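Local atomic coordinates of putative acetyl xylan esterase (Cellvibrio japonicus, PDB entry 2W9X), a protein that removes acetyl groups from plant cell wall polysaccharides, deacetylating xylan and, with a large preference, glucomannan. Residues M178-L183 against N340-L345; F152-G157 against I194-G199; N158-R163 against F171-S176. One frame throughout, in Å; residues are numbered along the deposited sequence.

Contact 1. Residues M178-L183 against N340-L345; sequences MAFGPL and NDDQLL
The backbones come close at one point, F180 CA lying 4.6 Å from D342 CA, where the N-terminal turn of helix 180-187, with A179 at its N-cap position, meets the flank of helix 339-354. The side chain of D342 lies against this start: its CB is 3.1 Å from M178 O, and its CG is 3.5 Å from A179 CA. F180 answers with CB 3.3 Å from D342 O. Its first torsion (chi1 60°) places CG in the crowded position between backbone N and carbonyl carbon, and the ring then reaches L345, whose CD1 meets CD2 of F180 at 3.7 Å. D342 OD1 comes to the ring edge near its plane, 3.7 Å from F180 CD2, with carboxylate and ring planes 52° apart; this would suit the partial positive charge of the C-H there. The polar partner of the carboxylate is N158, outside the two segments. Farther along, L183 extends CD1 across the end of the Q343 side chain at about a right angle, at the more exposed border. This is helix-on-helix packing in the layered alpha/beta fold of GDSL (SGNH) hydrolases, joining the helix before strand 191-196 to the C-terminal one, which begins shortly after H336.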
loop_
_atom_site.group_PDB
_atom_site.type_symbol
_atom_site.label_atom_id
_atom_site.label_comp_id
_atom_site.label_asym_id
_atom_site.label_seq_id
_atom_site.Cartn_x
_atom_site.Cartn_y
_atom_site.Cartn_z
ATOM N N MET B 178 20.664 -11.379 -10.790
ATOM C CA MET B 178 20.957 -10.979 -9.408
ATOM C C MET B 178 20.308 -9.667 -8.969
ATOM O O MET B 178 20.431 -9.274 -7.803
ATOM C CB MET B 178 22.445 -10.972 -9.164
ATOM C CG MET B 178 22.920 -12.387 -9.222
ATOM S SD MET B 178 24.526 -12.531 -8.625
ATOM C CE MET B 178 25.399 -11.660 -9.905
ATOM N N ALA B 179 19.595 -9.017 -9.890
ATOM C CA ALA B 179 18.764 -7.884 -9.521
ATOM C C ALA B 179 17.594 -8.382 -8.659
ATOM O O ALA B 179 17.295 -9.573 -8.634
ATOM C CB ALA B 179 18.267 -7.143 -10.768
ATOM N N PHE B 180 16.911 -7.454 -7.990
ATOM C CA PHE B 180 15.874 -7.803 -7.013
ATOM C C PHE B 180 14.649 -8.543 -7.576
ATOM O O PHE B 180 13.977 -9.269 -6.842
ATOM C CB PHE B 180 15.447 -6.557 -6.212
ATOM C CG PHE B 180 14.883 -5.435 -7.067
ATOM C CD1 PHE B 180 13.539 -5.457 -7.498
ATOM C CD2 PHE B 180 15.682 -4.337 -7.404
ATOM C CE1 PHE B 180 13.008 -4.418 -8.282
ATOM C CE2 PHE B 180 15.170 -3.299 -8.172
ATOM C CZ PHE B 180 13.817 -3.340 -8.618
ATOM N N GLY B 181 14.371 -8.378 -8.868
ATOM C CA GLY B 181 13.206 -8.989 -9.491
ATOM C C GLY B 181 13.255 -10.509 -9.584
ATOM O O GLY B 181 12.402 -11.188 -9.004
ATOM N N PRO B 182 14.237 -11.054 -10.319
ATOM C CA PRO B 182 14.435 -12.522 -10.328
ATOM C C PRO B 182 14.604 -13.130 -8.935
ATOM O O PRO B 182 14.054 -14.200 -8.676
ATOM C CB PRO B 182 15.694 -12.695 -11.179
ATOM C CG PRO B 182 15.590 -11.568 -12.147
ATOM C CD PRO B 182 15.180 -10.399 -11.246
ATOM N N LEU B 183 15.327 -12.448 -8.043
ATOM C CA LEU B 183 15.527 -12.944 -6.675
ATOM C C LEU B 183 14.214 -13.013 -5.903
ATOM O O LEU B 183 13.967 -13.986 -5.190
ATOM C CB LEU B 183 16.533 -12.088 -5.892
ATOM C CG LEU B 183 17.990 -11.939 -6.326
ATOM C CD1 LEU B 183 18.694 -11.031 -5.317
ATOM C CD2 LEU B 183 18.723 -13.295 -6.505
ATOM N N ASN B 340 24.497 -6.533 -3.498
ATOM C CA ASN B 340 24.007 -6.363 -2.129
ATOM C C ASN B 340 22.730 -5.552 -1.979
ATOM O O ASN B 340 21.805 -6.003 -1.330
ATOM C CB ASN B 340 25.077 -5.810 -1.206
ATOM C CG ASN B 340 25.502 -6.835 -0.215
ATOM O OD1 ASN B 340 26.556 -7.469 -0.373
ATOM N ND2 ASN B 340 24.629 -7.100 0.775
ATOM N N ASP B 341 22.694 -4.358 -2.553
ATOM C CA ASP B 341 21.454 -3.583 -2.611
ATOM C C ASP B 341 20.293 -4.396 -3.202
ATOM O O ASP B 341 19.173 -4.358 -2.689
ATOM C CB ASP B 341 21.665 -2.312 -3.429
ATOM C CG ASP B 341 22.666 -1.361 -2.806
ATOM O OD1 ASP B 341 22.871 -1.391 -1.574
ATOM O OD2 ASP B 341 23.243 -0.559 -3.556
ATOM N N ASP B 342 20.579 -5.121 -4.283
ATOM C CA ASP B 342 19.590 -5.976 -4.960
ATOM C C ASP B 342 19.003 -7.024 -4.029
ATOM O O ASP B 342 17.780 -7.135 -3.923
ATOM C CB ASP B 342 20.183 -6.591 -6.230
ATOM C CG ASP B 342 20.275 -5.588 -7.362
ATOM O OD1 ASP B 342 19.379 -4.713 -7.452
ATOM O OD2 ASP B 342 21.223 -5.660 -8.170
ATOM N N GLN B 343 19.870 -7.763 -3.324
ATOM C CA GLN B 343 19.415 -8.677 -2.260
ATOM C C GLN B 343 18.589 -7.969 -1.181
ATOM O O GLN B 343 17.584 -8.491 -0.724
ATOM C CB GLN B 343 20.600 -9.433 -1.624
ATOM C CG GLN B 343 20.157 -10.613 -0.754
ATOM C CD GLN B 343 19.398 -11.704 -1.525
ATOM O OE1 GLN B 343 18.211 -11.942 -1.281
ATOM N NE2 GLN B 343 20.085 -12.365 -2.446
ATOM N N LEU B 344 19.014 -6.777 -0.756
ATOM C CA LEU B 344 18.248 -6.036 0.256
ATOM C C LEU B 344 16.840 -5.664 -0.232
ATOM O O LEU B 344 15.850 -5.788 0.514
ATOM C CB LEU B 344 19.009 -4.783 0.722
ATOM C CG LEU B 344 20.389 -5.074 1.320
ATOM C CD1 LEU B 344 21.133 -3.769 1.656
ATOM C CD2 LEU B 344 20.304 -6.033 2.566
ATOM N N LEU B 345 16.754 -5.207 -1.476
ATOM C CA LEU B 345 15.451 -4.840 -2.070
ATOM C C LEU B 345 14.578 -6.068 -2.256
ATOM O O LEU B 345 13.379 -6.010 -2.039
ATOM C CB LEU B 345 15.643 -4.130 -3.399
ATOM C CG LEU B 345 16.335 -2.760 -3.256
ATOM C CD1 LEU B 345 16.819 -2.257 -4.619
ATOM C CD2 LEU B 345 15.396 -1.753 -2.601
#

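Contact 2. Residues F152-G157 against I194-G199; sequences FTVGYG and INASSG
S198 OG, hydrogen-bonded to E116 OE1, is flanked by carbon atoms of V154 and Y156. Y156 CD1 is 3.5 Å from S198 OG, which lies in the plane of the ring, at its edge; V154 CG2 comes within 3.8 Å of the same oxygen. These two are carbon contacts, not hydrogen bonds; the polar partner of the hydroxyl is E116. With CG anti to the backbone N (chi1 -179°), the Y156 ring is carried to S198, after a turn at G155, where phi of 92° takes the chain out of the short helix 151-154. Its far end is fixed by a hydrogen bond between Y156 OH and H334 ND1, and its ring stacks with H336, which is thought to raise the nucleophilicity of S151.

Deeper in, the contact becomes apolar. T153 points its methyl rather than its hydroxyl at the strand: CG2 is 3.5 Å from A196 CB and 3.7 Å from I194 CG2. V154 CG2 meets the same A196 methyl at 3.7 Å, so this small side chain is touched by two consecutive residues of the helix. The touching parts run 47° apart, measured between the lines from T153 CA to Y156 CA and from I194 CA to S198 CA.

G199 N makes a weak hydrogen bond to OG of S151, the inferred nucleophile. G199 and N247 probably stabilise the transition state, and the arrangement is consistent with the oxyanion hole of an SGNH hydrolase, its glycine loop leaving edge strand 191-196 beside the nucleophile helix.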
loop_
_atom_site.group_PDB
_atom_site.type_symbol
_atom_site.label_atom_id
_atom_site.label_comp_id
_atom_site.label_asym_id
_atom_site.label_seq_id
_atom_site.Cartn_x
_atom_site.Cartn_y
_atom_site.Cartn_z
ATOM N N PHE B 152 17.661 0.336 -12.416
ATOM C CA PHE B 152 17.600 -0.357 -11.115
ATOM C C PHE B 152 16.969 -1.735 -11.279
ATOM O O PHE B 152 17.463 -2.720 -10.742
ATOM C CB PHE B 152 16.786 0.447 -10.095
ATOM C CG PHE B 152 17.373 1.780 -9.731
ATOM C CD1 PHE B 152 18.676 2.130 -10.077
ATOM C CD2 PHE B 152 16.616 2.690 -8.987
ATOM C CE1 PHE B 152 19.213 3.382 -9.707
ATOM C CE2 PHE B 152 17.150 3.942 -8.609
ATOM C CZ PHE B 152 18.446 4.274 -8.959
ATOM N N THR B 153 15.888 -1.818 -12.056
ATOM C CA THR B 153 15.213 -3.108 -12.282
ATOM C C THR B 153 16.031 -4.074 -13.162
ATOM O O THR B 153 16.060 -5.294 -12.898
ATOM C CB THR B 153 13.773 -2.887 -12.851
ATOM O OG1 THR B 153 12.997 -2.143 -11.903
ATOM C CG2 THR B 153 13.090 -4.202 -13.124
ATOM N N VAL B 154 16.688 -3.533 -14.189
ATOM C CA VAL B 154 17.621 -4.292 -15.046
ATOM C C VAL B 154 18.777 -4.934 -14.243
ATOM O O VAL B 154 19.215 -6.043 -14.552
ATOM C CB VAL B 154 18.256 -3.383 -16.135
ATOM C CG1 VAL B 154 19.391 -4.101 -16.876
ATOM C CG2 VAL B 154 17.196 -2.842 -17.142
ATOM N N GLY B 155 19.291 -4.222 -13.243
ATOM C CA GLY B 155 20.516 -4.650 -12.553
ATOM C C GLY B 155 21.772 -4.039 -13.169
ATOM O O GLY B 155 22.851 -4.607 -13.097
ATOM N N TYR B 156 21.601 -2.886 -13.808
ATOM C CA TYR B 156 22.683 -2.052 -14.334
ATOM C C TYR B 156 23.897 -1.988 -13.428
ATOM O O TYR B 156 23.828 -1.414 -12.326
ATOM C CB TYR B 156 22.137 -0.642 -14.501
ATOM C CG TYR B 156 23.043 0.450 -15.048
ATOM C CD1 TYR B 156 22.799 0.999 -16.303
ATOM C CD2 TYR B 156 24.059 1.026 -14.265
ATOM C CE1 TYR B 156 23.572 2.054 -16.798
ATOM C CE2 TYR B 156 24.842 2.073 -14.756
ATOM C CZ TYR B 156 24.582 2.577 -16.022
ATOM O OH TYR B 156 25.347 3.613 -16.506
ATOM N N GLY B 157 25.004 -2.539 -13.928
ATOM C CA GLY B 157 26.306 -2.516 -13.278
ATOM C C GLY B 157 26.329 -3.096 -11.875
ATOM O O GLY B 157 27.200 -2.732 -11.085
ATOM N N ILE B 194 10.883 -9.477 -16.651
ATOM C CA ILE B 194 11.571 -8.243 -16.244
ATOM C C ILE B 194 11.554 -7.293 -17.437
ATOM O O ILE B 194 12.471 -7.261 -18.249
ATOM C CB ILE B 194 13.031 -8.484 -15.753
ATOM C CG1 ILE B 194 13.108 -9.660 -14.757
ATOM C CG2 ILE B 194 13.641 -7.191 -15.180
ATOM C CD1 ILE B 194 12.332 -9.459 -13.426
ATOM N N ASN B 195 10.489 -6.514 -17.535
ATOM C CA ASN B 195 10.352 -5.569 -18.628
ATOM C C ASN B 195 10.869 -4.205 -18.200
ATOM O O ASN B 195 10.114 -3.312 -17.808
ATOM C CB ASN B 195 8.903 -5.549 -19.097
ATOM C CG ASN B 195 8.472 -6.896 -19.626
ATOM O OD1 ASN B 195 9.235 -7.565 -20.338
ATOM N ND2 ASN B 195 7.268 -7.324 -19.262
ATOM N N ALA B 196 12.188 -4.085 -18.251
ATOM C CA ALA B 196 12.890 -2.896 -17.827
ATOM C C ALA B 196 13.930 -2.525 -18.873
ATOM O O ALA B 196 14.435 -3.381 -19.572
ATOM C CB ALA B 196 13.572 -3.145 -16.473
ATOM N N SER B 197 14.275 -1.245 -18.937
ATOM C CA SER B 197 15.280 -0.771 -19.868
ATOM C C SER B 197 15.941 0.423 -19.221
ATOM O O SER B 197 15.247 1.278 -18.681
ATOM C CB SER B 197 14.609 -0.359 -21.192
ATOM O OG SER B 197 15.578 -0.091 -22.186
ATOM N N SER B 198 17.273 0.462 -19.252
ATOM C CA SER B 198 18.046 1.467 -18.525
ATOM C C SER B 198 17.881 2.883 -19.066
ATOM O O SER B 198 17.921 3.094 -20.271
ATOM C CB SER B 198 19.543 1.106 -18.512
ATOM O OG SER B 198 19.784 -0.092 -17.803
ATOM N N GLY B 199 17.723 3.847 -18.159
ATOM C CA GLY B 199 17.633 5.260 -18.533
ATOM C C GLY B 199 16.218 5.780 -18.744
ATOM O O GLY B 199 16.013 6.991 -18.900
#

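Contact 3. Residues N158-R163 against F171-S176; sequences NTSPSR and FKTTNS
N158 uses both ends of its amide on the backbone of N175. OD1 accepts from N175 N at 3.0 Å (N-H...O angle 154°), and ND2 donates to N175 O at 2.9 Å. The acceptor of the second bond lies close to the N158 amide plane, although the donor stands above the plane of the N175 carbonyl, 40° out of it. Two bonds to one residue fix the rotation of the amide, whose end is brought alongside N175 by the first side-chain torsion. ND2 also donates to D342 OD2. The amide thus pairs with both the N-H and the C=O of one residue, much as a neighbouring strand would, and joins, within the GDSL hydrolase domain, the loop before helix 167-173 to the residues after it.

T173 O, at the C-terminal part of that helix, takes two donors from T159: the backbone N at 3.1 Å, aligned fairly well with the carbonyl (C=O...N angle 156°), and OG1 at 2.7 Å, more from the side. The T159 methyl CG2 rests 3.8 Å from N175 CB. S160 offers mainly carbon to T173, its CB being 3.6 Å from T173 OG1; that hydroxyl is bonded to E169 O. S160 OG instead donates to S162 O at 2.6 Å, in the carbonyl plane and on a lone pair. N175 OD1 is engaged by Q177 N.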
loop_
_atom_site.group_PDB
_atom_site.type_symbol
_atom_site.label_atom_id
_atom_site.label_comp_id
_atom_site.label_asym_id
_atom_site.label_seq_id
_atom_site.Cartn_x
_atom_site.Cartn_y
_atom_site.Cartn_z
ATOM N N ASN B 158 25.401 -4.011 -11.570
ATOM C CA ASN B 158 25.180 -4.395 -10.167
ATOM C C ASN B 158 26.321 -5.227 -9.549
ATOM O O ASN B 158 26.568 -5.135 -8.339
ATOM C CB ASN B 158 23.790 -5.033 -9.940
ATOM C CG ASN B 158 23.586 -6.341 -10.724
ATOM O OD1 ASN B 158 24.434 -6.754 -11.502
ATOM N ND2 ASN B 158 22.449 -6.996 -10.493
ATOM N N THR B 159 27.023 -6.012 -10.367
ATOM C CA THR B 159 28.128 -6.833 -9.859
ATOM C C THR B 159 29.494 -6.156 -10.022
ATOM O O THR B 159 30.520 -6.779 -9.793
ATOM C CB THR B 159 28.198 -8.226 -10.540
ATOM O OG1 THR B 159 28.606 -8.057 -11.902
ATOM C CG2 THR B 159 26.834 -8.931 -10.482
ATOM N N SER B 160 29.513 -4.900 -10.447
ATOM C CA SER B 160 30.783 -4.187 -10.570
ATOM C C SER B 160 31.313 -3.833 -9.188
ATOM O O SER B 160 30.556 -3.316 -8.358
ATOM C CB SER B 160 30.628 -2.907 -11.389
ATOM O OG SER B 160 31.873 -2.227 -11.456
ATOM N N PRO B 161 32.612 -4.114 -8.939
ATOM C CA PRO B 161 33.297 -3.732 -7.698
ATOM C C PRO B 161 33.616 -2.234 -7.688
ATOM O O PRO B 161 33.969 -1.669 -6.644
ATOM C CB PRO B 161 34.584 -4.543 -7.763
ATOM C CG PRO B 161 34.866 -4.659 -9.237
ATOM C CD PRO B 161 33.512 -4.831 -9.863
ATOM N N SER B 162 33.465 -1.610 -8.859
ATOM C CA SER B 162 33.853 -0.221 -9.094
ATOM C C SER B 162 32.698 0.618 -9.644
ATOM O O SER B 162 31.870 0.144 -10.445
ATOM C CB SER B 162 35.040 -0.166 -10.065
ATOM O OG SER B 162 35.363 1.178 -10.382
ATOM N N ARG B 163 32.662 1.877 -9.224
ATOM C CA ARG B 163 31.651 2.805 -9.709
ATOM C C ARG B 163 32.085 3.448 -11.019
ATOM O O ARG B 163 31.279 4.089 -11.688
ATOM C CB ARG B 163 31.363 3.869 -8.655
ATOM C CG ARG B 163 30.647 3.341 -7.429
ATOM C CD ARG B 163 30.183 4.505 -6.558
ATOM N NE ARG B 163 29.462 4.092 -5.350
ATOM C CZ ARG B 163 29.980 4.078 -4.123
ATOM N NH1 ARG B 163 31.244 4.429 -3.909
ATOM N NH2 ARG B 163 29.231 3.701 -3.098
ATOM N N PHE B 171 28.558 -3.343 -19.468
ATOM C CA PHE B 171 27.894 -4.486 -20.081
ATOM C C PHE B 171 28.181 -5.799 -19.323
ATOM O O PHE B 171 27.239 -6.524 -18.978
ATOM C CB PHE B 171 28.261 -4.602 -21.576
ATOM C CG PHE B 171 27.878 -5.917 -22.189
ATOM C CD1 PHE B 171 26.577 -6.139 -22.625
ATOM C CD2 PHE B 171 28.820 -6.946 -22.308
ATOM C CE1 PHE B 171 26.216 -7.373 -23.185
ATOM C CE2 PHE B 171 28.472 -8.180 -22.851
ATOM C CZ PHE B 171 27.164 -8.394 -23.298
ATOM N N LYS B 172 29.468 -6.085 -19.071
ATOM C CA LYS B 172 29.920 -7.316 -18.388
ATOM C C LYS B 172 29.416 -7.464 -16.957
ATOM O O LYS B 172 29.159 -8.582 -16.492
ATOM C CB LYS B 172 31.459 -7.388 -18.311
ATOM C CG LYS B 172 32.184 -7.757 -19.577
ATOM C CD LYS B 172 33.680 -7.907 -19.275
ATOM N N THR B 173 29.329 -6.348 -16.240
ATOM C CA THR B 173 29.026 -6.388 -14.822
ATOM C C THR B 173 27.523 -6.335 -14.549
ATOM O O THR B 173 27.089 -6.461 -13.405
ATOM C CB THR B 173 29.784 -5.287 -14.041
ATOM O OG1 THR B 173 29.485 -3.994 -14.591
ATOM C CG2 THR B 173 31.301 -5.537 -14.076
ATOM N N THR B 174 26.729 -6.180 -15.601
ATOM C CA THR B 174 25.272 -6.157 -15.466
ATOM C C THR B 174 24.764 -7.605 -15.403
ATOM O O THR B 174 24.928 -8.375 -16.354
ATOM C CB THR B 174 24.586 -5.310 -16.595
ATOM O OG1 THR B 174 25.000 -3.940 -16.498
ATOM C CG2 THR B 174 23.056 -5.376 -16.498
ATOM N N ASN B 175 24.193 -7.985 -14.260
ATOM C CA ASN B 175 23.624 -9.324 -14.106
ATOM C C ASN B 175 22.172 -9.227 -13.649
ATOM O O ASN B 175 21.884 -9.076 -12.447
ATOM C CB ASN B 175 24.453 -10.178 -13.143
ATOM C CG ASN B 175 23.989 -11.635 -13.095
ATOM O OD1 ASN B 175 22.817 -11.938 -13.312
ATOM N ND2 ASN B 175 24.911 -12.538 -12.783
ATOM N N SER B 176 21.258 -9.343 -14.613
ATOM C CA SER B 176 19.846 -9.167 -14.335
ATOM C C SER B 176 19.287 -10.207 -13.367
ATOM O O SER B 176 18.321 -9.936 -12.659
ATOM C CB SER B 176 19.043 -9.167 -15.643
ATOM O OG SER B 176 19.311 -7.983 -16.382
#

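In the fold
From contact centre to chain centre, contact 2 is deepest at about 7 Å, against about 12 Å for contact 1 and 16 Å for contact 3. Contacts 2 and 3 are buried, contact 1 only partly, with exposed Q343 at its border. Contacts 1 and 2, largely on helices and a strand with their adjoining loops, rest on packing, whereas contact 3, joining a loop to the end of helix 167-173 and beyond, depends on hydrogen bonds. Contacts 1 and 2 meet where F180 touches T153 and P182 touches I194. N158 joins contact 3 to contact 1; S176 and T174 join it to contact 2. Contacts 2 and 3 use consecutive parts of the chain after S151, and contact 1 packs against both.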